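Local coordinates for intracellular sulfur oxidation protein DsrF (Allochromatium vinosum, PDB 2HY5) that is of unknown function but could take part in the oxidation of intracellular sulfur, as one component of the DsrEFH complex, at residues Gln55-Lys58 with Lys63-Ser66; Ile31-Asp36 with Gly73-Arg78; Leu92-Leu97 with Val115-Ser120. All coordinates share one frame; numbering follows the deposited sequence.

Contact 1: Gln55-Lys58 with Lys63-Ser66; sequences QDTK and KNFS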
loop_
_atom_site.group_PDB
_atom_site.type_symbol
_atom_site.label_atom_id
_atom_site.label_comp_id
_atom_site.label_asym_id
_atom_site.label_seq_id
_atom_site.Cartn_x
_atom_site.Cartn_y
_atom_site.Cartn_z
ATOM N N GLN B 55 5.439 10.561 -21.451
ATOM C CA GLN B 55 5.423 9.232 -20.861
ATOM C C GLN B 55 5.347 8.194 -21.981
ATOM O O GLN B 55 4.576 8.351 -22.926
ATOM C CB GLN B 55 4.224 9.091 -19.920
ATOM C CG GLN B 55 4.357 9.883 -18.630
ATOM C CD GLN B 55 3.098 9.838 -17.784
ATOM O OE1 GLN B 55 2.206 9.023 -18.022
ATOM N NE2 GLN B 55 3.023 10.711 -16.786
ATOM N N ASP B 56 6.170 7.151 -21.878
ATOM C CA ASP B 56 6.219 6.064 -22.863
ATOM C C ASP B 56 6.233 4.750 -22.084
ATOM O O ASP B 56 7.246 4.380 -21.492
ATOM C CB ASP B 56 7.483 6.183 -23.717
ATOM C CG ASP B 56 7.622 5.054 -24.725
ATOM O OD1 ASP B 56 8.558 5.110 -25.551
ATOM O OD2 ASP B 56 6.801 4.111 -24.694
ATOM N N THR B 57 5.112 4.037 -22.112
ATOM C CA THR B 57 4.963 2.795 -21.353
ATOM C C THR B 57 5.183 1.465 -22.071
ATOM O O THR B 57 4.916 0.414 -21.498
ATOM C CB THR B 57 3.569 2.733 -20.729
ATOM O OG1 THR B 57 2.593 2.677 -21.780
ATOM C CG2 THR B 57 3.318 3.972 -19.873
ATOM N N LYS B 58 5.662 1.487 -23.307
ATOM C CA LYS B 58 5.874 0.232 -24.022
ATOM C C LYS B 58 6.856 -0.707 -23.313
ATOM O O LYS B 58 6.750 -1.929 -23.425
ATOM C CB LYS B 58 6.348 0.516 -25.450
ATOM C CG LYS B 58 5.301 1.214 -26.305
ATOM C CD LYS B 58 5.765 1.367 -27.743
ATOM C CE LYS B 58 4.690 2.010 -28.604
ATOM N NZ LYS B 58 5.117 2.140 -30.025
ATOM N N LYS B 63 -0.703 0.095 -20.628
ATOM C CA LYS B 63 -1.259 1.109 -21.510
ATOM C C LYS B 63 -0.911 2.475 -20.935
ATOM O O LYS B 63 -0.950 2.680 -19.720
ATOM C CB LYS B 63 -2.778 0.976 -21.606
ATOM C CG LYS B 63 -3.423 2.061 -22.458
ATOM C CD LYS B 63 -4.935 2.032 -22.337
ATOM C CE LYS B 63 -5.571 3.194 -23.081
ATOM N NZ LYS B 63 -7.032 3.291 -22.804
ATOM N N ASN B 64 -0.556 3.396 -21.819
ATOM C CA ASN B 64 -0.204 4.754 -21.435
ATOM C C ASN B 64 -1.519 5.526 -21.308
ATOM O O ASN B 64 -2.177 5.793 -22.310
ATOM C CB ASN B 64 0.688 5.349 -22.533
ATOM C CG ASN B 64 1.182 6.744 -22.213
ATOM O OD1 ASN B 64 2.095 7.244 -22.871
ATOM N ND2 ASN B 64 0.584 7.384 -21.218
ATOM N N PHE B 65 -1.915 5.868 -20.083
ATOM C CA PHE B 65 -3.171 6.595 -19.894
ATOM C C PHE B 65 -3.012 8.106 -19.794
ATOM O O PHE B 65 -3.998 8.828 -19.634
ATOM C CB PHE B 65 -3.929 6.078 -18.659
ATOM C CG PHE B 65 -3.231 6.330 -17.347
ATOM C CD1 PHE B 65 -2.298 5.424 -16.849
ATOM C CD2 PHE B 65 -3.524 7.467 -16.596
ATOM C CE1 PHE B 65 -1.671 5.647 -15.614
ATOM C CE2 PHE B 65 -2.904 7.698 -15.366
ATOM C CZ PHE B 65 -1.977 6.788 -14.874
ATOM N N SER B 66 -1.779 8.585 -19.914
ATOM C CA SER B 66 -1.510 10.016 -19.819
ATOM C C SER B 66 -2.359 10.896 -20.742
ATOM O O SER B 66 -2.770 11.986 -20.349
ATOM C CB SER B 66 -0.024 10.298 -20.075
ATOM O OG SER B 66 0.341 9.995 -21.408
HETATM O O HOH W 1 2.874 12.088 -20.867
#
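Gln55 lies across Ser66 with its carboxamide, and OE1 comes within 3.3 Å of Ser66 CB. Beyond CG its chain is extended, which carries the amide far enough to be held at both ends: OE1 bonds to Tyr17 OH and NE2 to Thr52 OG1. At the backbone, Gln55 N donates a hydrogen bond to a water 3.0 Å away, and that water also makes a weak bond to Ser66 OG. The Asn64 side chain crosses that of Gln55 obliquely, their amide planes 21° apart; with CG anti to the backbone N (chi1 -177°), Asn64 reaches out from its own segment of the loop toward Gln55. Asp56 turns its side chain outward and forms an Asx turn, OD2 accepting from Lys58 N at 3.2 Å, nearly straight at 167°. Both segments belong to the long loop joining the parallel strands 38-43 and 79-83, and this loop is an assembly surface: the Asp56 backbone bonds to the DsrH chain, while Lys63 NZ reaches the neighbouring DsrE chain and forms a salt bridge with its Asp56. Thr57 meets Asn64 at about a right angle. Its OG1, bonded to Met62 O, sits 3.4 Å from Asn64 CB, and its CG2 rests 3.9 Å from Asn64 CA.

Contact 2: Ile31-Asp36 with Gly73-Arg78; sequences IGAAFD and GDYEVR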
loop_
_atom_site.group_PDB
_atom_site.type_symbol
_atom_site.label_atom_id
_atom_site.label_comp_id
_atom_site.label_asym_id
_atom_site.label_seq_id
_atom_site.Cartn_x
_atom_site.Cartn_y
_atom_site.Cartn_z
ATOM N N ILE B 31 -16.224 10.664 -14.679
ATOM C CA ILE B 31 -17.589 10.298 -14.316
ATOM C C ILE B 31 -18.315 11.464 -13.643
ATOM O O ILE B 31 -19.478 11.740 -13.934
ATOM C CB ILE B 31 -17.593 9.084 -13.351
ATOM C CG1 ILE B 31 -17.156 7.824 -14.099
ATOM C CG2 ILE B 31 -18.973 8.903 -12.728
ATOM C CD1 ILE B 31 -18.127 7.371 -15.174
ATOM N N GLY B 32 -17.615 12.151 -12.748
ATOM C CA GLY B 32 -18.214 13.268 -12.037
ATOM C C GLY B 32 -18.596 14.445 -12.913
ATOM O O GLY B 32 -19.400 15.287 -12.511
ATOM N N ALA B 33 -18.028 14.508 -14.112
ATOM C CA ALA B 33 -18.310 15.602 -15.031
ATOM C C ALA B 33 -19.797 15.771 -15.327
ATOM O O ALA B 33 -20.306 16.895 -15.365
ATOM C CB ALA B 33 -17.544 15.398 -16.335
ATOM N N ALA B 34 -20.491 14.655 -15.525
ATOM C CA ALA B 34 -21.915 14.675 -15.850
ATOM C C ALA B 34 -22.831 15.202 -14.746
ATOM O O ALA B 34 -24.018 15.423 -14.982
ATOM C CB ALA B 34 -22.366 13.280 -16.265
ATOM N N PHE B 35 -22.291 15.400 -13.549
ATOM C CA PHE B 35 -23.102 15.890 -12.443
ATOM C C PHE B 35 -23.086 17.407 -12.319
ATOM O O PHE B 35 -23.759 17.970 -11.457
ATOM C CB PHE B 35 -22.647 15.249 -11.128
ATOM C CG PHE B 35 -22.889 13.768 -11.061
ATOM C CD1 PHE B 35 -22.058 12.879 -11.741
ATOM C CD2 PHE B 35 -23.964 13.258 -10.337
ATOM C CE1 PHE B 35 -22.292 11.505 -11.700
ATOM C CE2 PHE B 35 -24.207 11.886 -10.289
ATOM C CZ PHE B 35 -23.368 11.008 -10.974
ATOM N N ASP B 36 -22.327 18.058 -13.195
ATOM C CA ASP B 36 -22.203 19.514 -13.218
ATOM C C ASP B 36 -22.029 20.190 -11.853
ATOM O O ASP B 36 -22.771 21.112 -11.506
ATOM C CB ASP B 36 -23.397 20.143 -13.954
ATOM C CG ASP B 36 -24.736 19.740 -13.361
ATOM O OD1 ASP B 36 -25.157 18.581 -13.564
ATOM O OD2 ASP B 36 -25.370 20.580 -12.688
ATOM N N GLY B 73 -10.296 19.085 -20.037
ATOM C CA GLY B 73 -11.011 20.299 -20.390
ATOM C C GLY B 73 -12.298 19.963 -21.116
ATOM O O GLY B 73 -13.299 20.671 -20.996
ATOM N N ASP B 74 -12.277 18.871 -21.874
ATOM C CA ASP B 74 -13.454 18.441 -22.614
ATOM C C ASP B 74 -14.551 17.969 -21.665
ATOM O O ASP B 74 -15.720 17.904 -22.040
ATOM C CB ASP B 74 -13.088 17.319 -23.592
ATOM C CG ASP B 74 -12.117 17.777 -24.667
ATOM O OD1 ASP B 74 -12.423 18.775 -25.354
ATOM O OD2 ASP B 74 -11.051 17.142 -24.827
ATOM N N TYR B 75 -14.169 17.640 -20.432
ATOM C CA TYR B 75 -15.129 17.190 -19.427
ATOM C C TYR B 75 -15.482 18.305 -18.447
ATOM O O TYR B 75 -15.774 18.050 -17.279
ATOM C CB TYR B 75 -14.580 15.988 -18.656
ATOM C CG TYR B 75 -14.543 14.708 -19.457
ATOM C CD1 TYR B 75 -13.554 14.486 -20.413
ATOM C CD2 TYR B 75 -15.513 13.724 -19.269
ATOM C CE1 TYR B 75 -13.529 13.311 -21.164
ATOM C CE2 TYR B 75 -15.503 12.549 -20.012
ATOM C CZ TYR B 75 -14.509 12.348 -20.958
ATOM O OH TYR B 75 -14.499 11.186 -21.696
ATOM N N GLU B 76 -15.439 19.540 -18.937
ATOM C CA GLU B 76 -15.771 20.718 -18.138
ATOM C C GLU B 76 -14.852 21.056 -16.972
ATOM O O GLU B 76 -15.172 21.939 -16.178
ATOM C CB GLU B 76 -17.211 20.627 -17.614
ATOM C CG GLU B 76 -18.251 21.269 -18.519
ATOM C CD GLU B 76 -19.593 21.453 -17.830
ATOM O OE1 GLU B 76 -20.495 22.067 -18.439
ATOM O OE2 GLU B 76 -19.744 20.990 -16.679
ATOM N N VAL B 77 -13.725 20.366 -16.849
ATOM C CA VAL B 77 -12.810 20.676 -15.760
ATOM C C VAL B 77 -12.001 21.911 -16.153
ATOM O O VAL B 77 -11.179 21.868 -17.067
ATOM C CB VAL B 77 -11.853 19.513 -15.471
ATOM C CG1 VAL B 77 -11.045 19.821 -14.224
ATOM C CG2 VAL B 77 -12.645 18.225 -15.290
ATOM N N ARG B 78 -12.251 23.011 -15.452
ATOM C CA ARG B 78 -11.591 24.284 -15.718
ATOM C C ARG B 78 -10.487 24.569 -14.705
ATOM O O ARG B 78 -9.509 25.257 -15.016
ATOM C CB ARG B 78 -12.639 25.403 -15.671
ATOM C CG ARG B 78 -12.100 26.822 -15.778
ATOM C CD ARG B 78 -11.505 27.100 -17.145
ATOM N NE ARG B 78 -11.210 28.516 -17.337
ATOM C CZ ARG B 78 -12.132 29.460 -17.508
ATOM N NH1 ARG B 78 -13.420 29.144 -17.514
ATOM N NH2 ARG B 78 -11.765 30.723 -17.672
#
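Ala33 pushes its methyl into the corner between the backbone and the ring of Tyr75. CB lies 3.3 Å from Tyr75 O and 3.8 Å from Tyr75 CB, with Tyr75 CD2 little farther, so a single methyl fills the angle at the root of the aromatic side chain. It comes at the edge of the ring, in its plane, and not over a face. Tyr75 CG stands anti to the carbonyl carbon (chi1 -72°), which turns the ring away from its own carbonyl and lets the methyl touch both; the ring then runs on to pack against Leu30. Here the chain leaving helix 21-32, the crossover of the beta-alpha-beta unit between parallel strands 7-12 and 38-43, passes the loop that leads into strand 79-83. Val77, farther along that loop, touches Val29 of the same helix, while Ile31 and Phe35 pack on Gly113 of the DsrE chain. Glu76 adds the third share of buried surface, smaller than those of Ala33 and Tyr75. Its OE2 stops 4.3 Å from Ala33 O, an oxygen already taken by Asp36 N at 3.2 Å, and 4.5 Å from Asp36 CA. The carboxylates of Glu76 and Asp36 stay apart, OE2 of the former 6.7 Å from OD1 of the latter; as like charges at the surface they probably repel each other mildly.

Contact 3: Leu92-Leu97 with Val115-Ser120; sequences LTQDDL and VEVIDS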
loop_
_atom_site.group_PDB
_atom_site.type_symbol
_atom_site.label_atom_id
_atom_site.label_comp_id
_atom_site.label_asym_id
_atom_site.label_seq_id
_atom_site.Cartn_x
_atom_site.Cartn_y
_atom_site.Cartn_z
ATOM N N LEU B 92 11.310 19.880 -10.844
ATOM C CA LEU B 92 10.474 20.044 -12.022
ATOM C C LEU B 92 9.983 21.476 -12.152
ATOM O O LEU B 92 9.948 22.225 -11.178
ATOM C CB LEU B 92 9.262 19.111 -11.949
ATOM C CG LEU B 92 9.502 17.606 -11.836
ATOM C CD1 LEU B 92 8.160 16.907 -11.701
ATOM C CD2 LEU B 92 10.251 17.097 -13.060
ATOM N N THR B 93 9.612 21.849 -13.371
ATOM C CA THR B 93 9.081 23.176 -13.638
ATOM C C THR B 93 7.816 22.926 -14.441
ATOM O O THR B 93 7.566 21.793 -14.863
ATOM C CB THR B 93 10.058 24.033 -14.467
ATOM O OG1 THR B 93 10.134 23.525 -15.804
ATOM C CG2 THR B 93 11.442 24.002 -13.844
ATOM N N GLN B 94 7.012 23.958 -14.663
ATOM C CA GLN B 94 5.788 23.747 -15.422
ATOM C C GLN B 94 6.098 23.231 -16.826
ATOM O O GLN B 94 5.250 22.612 -17.469
ATOM C CB GLN B 94 4.957 25.032 -15.487
ATOM C CG GLN B 94 3.699 24.891 -16.346
ATOM C CD GLN B 94 2.517 25.691 -15.823
ATOM O OE1 GLN B 94 2.655 26.851 -15.440
ATOM N NE2 GLN B 94 1.343 25.072 -15.822
ATOM N N ASP B 95 7.322 23.471 -17.292
ATOM C CA ASP B 95 7.729 23.012 -18.617
ATOM C C ASP B 95 7.805 21.488 -18.707
ATOM O O ASP B 95 7.839 20.928 -19.803
ATOM C CB ASP B 95 9.086 23.616 -18.997
ATOM C CG ASP B 95 8.970 25.043 -19.504
ATOM O OD1 ASP B 95 8.405 25.894 -18.785
ATOM O OD2 ASP B 95 9.445 25.315 -20.626
ATOM N N ASP B 96 7.829 20.820 -17.557
ATOM C CA ASP B 96 7.899 19.361 -17.520
ATOM C C ASP B 96 6.519 18.719 -17.533
ATOM O O ASP B 96 6.393 17.496 -17.639
ATOM C CB ASP B 96 8.634 18.891 -16.260
ATOM C CG ASP B 96 10.112 19.218 -16.286
ATOM O OD1 ASP B 96 10.557 20.013 -15.432
ATOM O OD2 ASP B 96 10.823 18.672 -17.157
ATOM N N LEU B 97 5.486 19.543 -17.424
ATOM C CA LEU B 97 4.120 19.041 -17.380
ATOM C C LEU B 97 3.378 19.192 -18.695
ATOM O O LEU B 97 3.730 20.021 -19.535
ATOM C CB LEU B 97 3.348 19.762 -16.274
ATOM C CG LEU B 97 4.083 19.822 -14.933
ATOM C CD1 LEU B 97 3.280 20.648 -13.949
ATOM C CD2 LEU B 97 4.316 18.412 -14.401
ATOM N N VAL B 115 -3.700 24.400 -16.762
ATOM C CA VAL B 115 -2.968 23.896 -15.605
ATOM C C VAL B 115 -2.296 25.086 -14.929
ATOM O O VAL B 115 -1.496 25.803 -15.549
ATOM C CB VAL B 115 -1.889 22.870 -16.012
ATOM C CG1 VAL B 115 -1.078 22.459 -14.790
ATOM C CG2 VAL B 115 -2.544 21.647 -16.631
ATOM N N GLU B 116 -2.629 25.298 -13.662
ATOM C CA GLU B 116 -2.069 26.413 -12.913
ATOM C C GLU B 116 -1.219 25.996 -11.723
ATOM O O GLU B 116 -1.659 25.226 -10.873
ATOM C CB GLU B 116 -3.194 27.327 -12.432
ATOM C CG GLU B 116 -2.716 28.458 -11.545
ATOM C CD GLU B 116 -3.824 29.427 -11.184
ATOM O OE1 GLU B 116 -4.811 29.006 -10.544
ATOM O OE2 GLU B 116 -3.707 30.615 -11.548
ATOM N N VAL B 117 0.001 26.520 -11.668
ATOM C CA VAL B 117 0.910 26.241 -10.566
ATOM C C VAL B 117 0.615 27.255 -9.462
ATOM O O VAL B 117 0.608 28.467 -9.705
ATOM C CB VAL B 117 2.377 26.364 -11.027
ATOM C CG1 VAL B 117 3.316 26.180 -9.848
ATOM C CG2 VAL B 117 2.661 25.330 -12.101
ATOM N N ILE B 118 0.363 26.756 -8.254
ATOM C CA ILE B 118 0.039 27.617 -7.124
ATOM C C ILE B 118 0.880 27.382 -5.880
ATOM O O ILE B 118 1.462 26.312 -5.696
ATOM C CB ILE B 118 -1.439 27.466 -6.724
ATOM C CG1 ILE B 118 -1.747 25.998 -6.402
ATOM C CG2 ILE B 118 -2.323 27.992 -7.844
ATOM C CD1 ILE B 118 -3.140 25.774 -5.797
ATOM N N ASP B 119 0.915 28.390 -5.013
ATOM C CA ASP B 119 1.675 28.323 -3.772
ATOM C C ASP B 119 0.906 27.589 -2.672
ATOM O O ASP B 119 -0.288 27.319 -2.804
ATOM C CB ASP B 119 2.022 29.732 -3.288
ATOM C CG ASP B 119 0.795 30.519 -2.858
ATOM O OD1 ASP B 119 0.040 30.993 -3.734
ATOM O OD2 ASP B 119 0.583 30.654 -1.637
ATOM N N SER B 120 1.601 27.296 -1.579
ATOM C CA SER B 120 1.025 26.567 -0.453
ATOM C C SER B 120 -0.199 27.219 0.191
ATOM O O SER B 120 -1.134 26.522 0.590
ATOM C CB SER B 120 2.099 26.324 0.611
ATOM O OG SER B 120 2.643 27.544 1.081
#
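Val115 receives the one hydrogen bond between the two segments: Gln94 NE2 donates to Val115 O at 2.9 Å, with an N-H...O angle of 149°. The acceptor lies close to the plane of the Gln94 amide, but the donor stands above the carbonyl plane of Val115, 58° out of it. The same NE2 passes 3.7 Å from Val115 CG1. At Val117, CG2 touches Gln94 OE1 and CD, each at 3.7 Å. Gln94 reaches both valines because CG is anti to its backbone N (chi1 176°) and the chain then bends at chi2, which points NE2 at Val115 and brings OE1 against Val117. An alanine here would take away the amide donor, so Val115 O would probably lose this partner and Val117 CG2 its contact with the amide. Gln94 begins a short 3-10 turn that overlaps an ST turn, Thr93 OG1 accepting from Asp95 N. Strand 115-118, outermost of the parallel sheet within this chain, pairs with strand 79-83 through the Glu116 and Ile118 backbones, while the Val115 and Val117 side chains face the 3-10 turn; Val117 also lies against helix 84-89, and Asp119, at the N-cap of helix 120-129, bonds weakly to its first turn.

How the contacts relate
Along the chain, contact 2 opens first, in the region of helix 21-32, and closes just before strand 79-83; contact 1 falls wholly within that span, in the long loop after strand 38-43. Contact 3 follows once both are complete. The centres form a nearly equal-sided triangle, about 23 Å between contacts 1 and 2, about 21 Å between 1 and 3 and about 22 Å between 2 and 3, and none touches another. All three lie around one parallel sheet: contact 1 within a single loop, contact 2 between the helix 21-32 region and a loop, contact 3 between a turn and the outermost strand. Each has residues meeting the DsrE or DsrH chains.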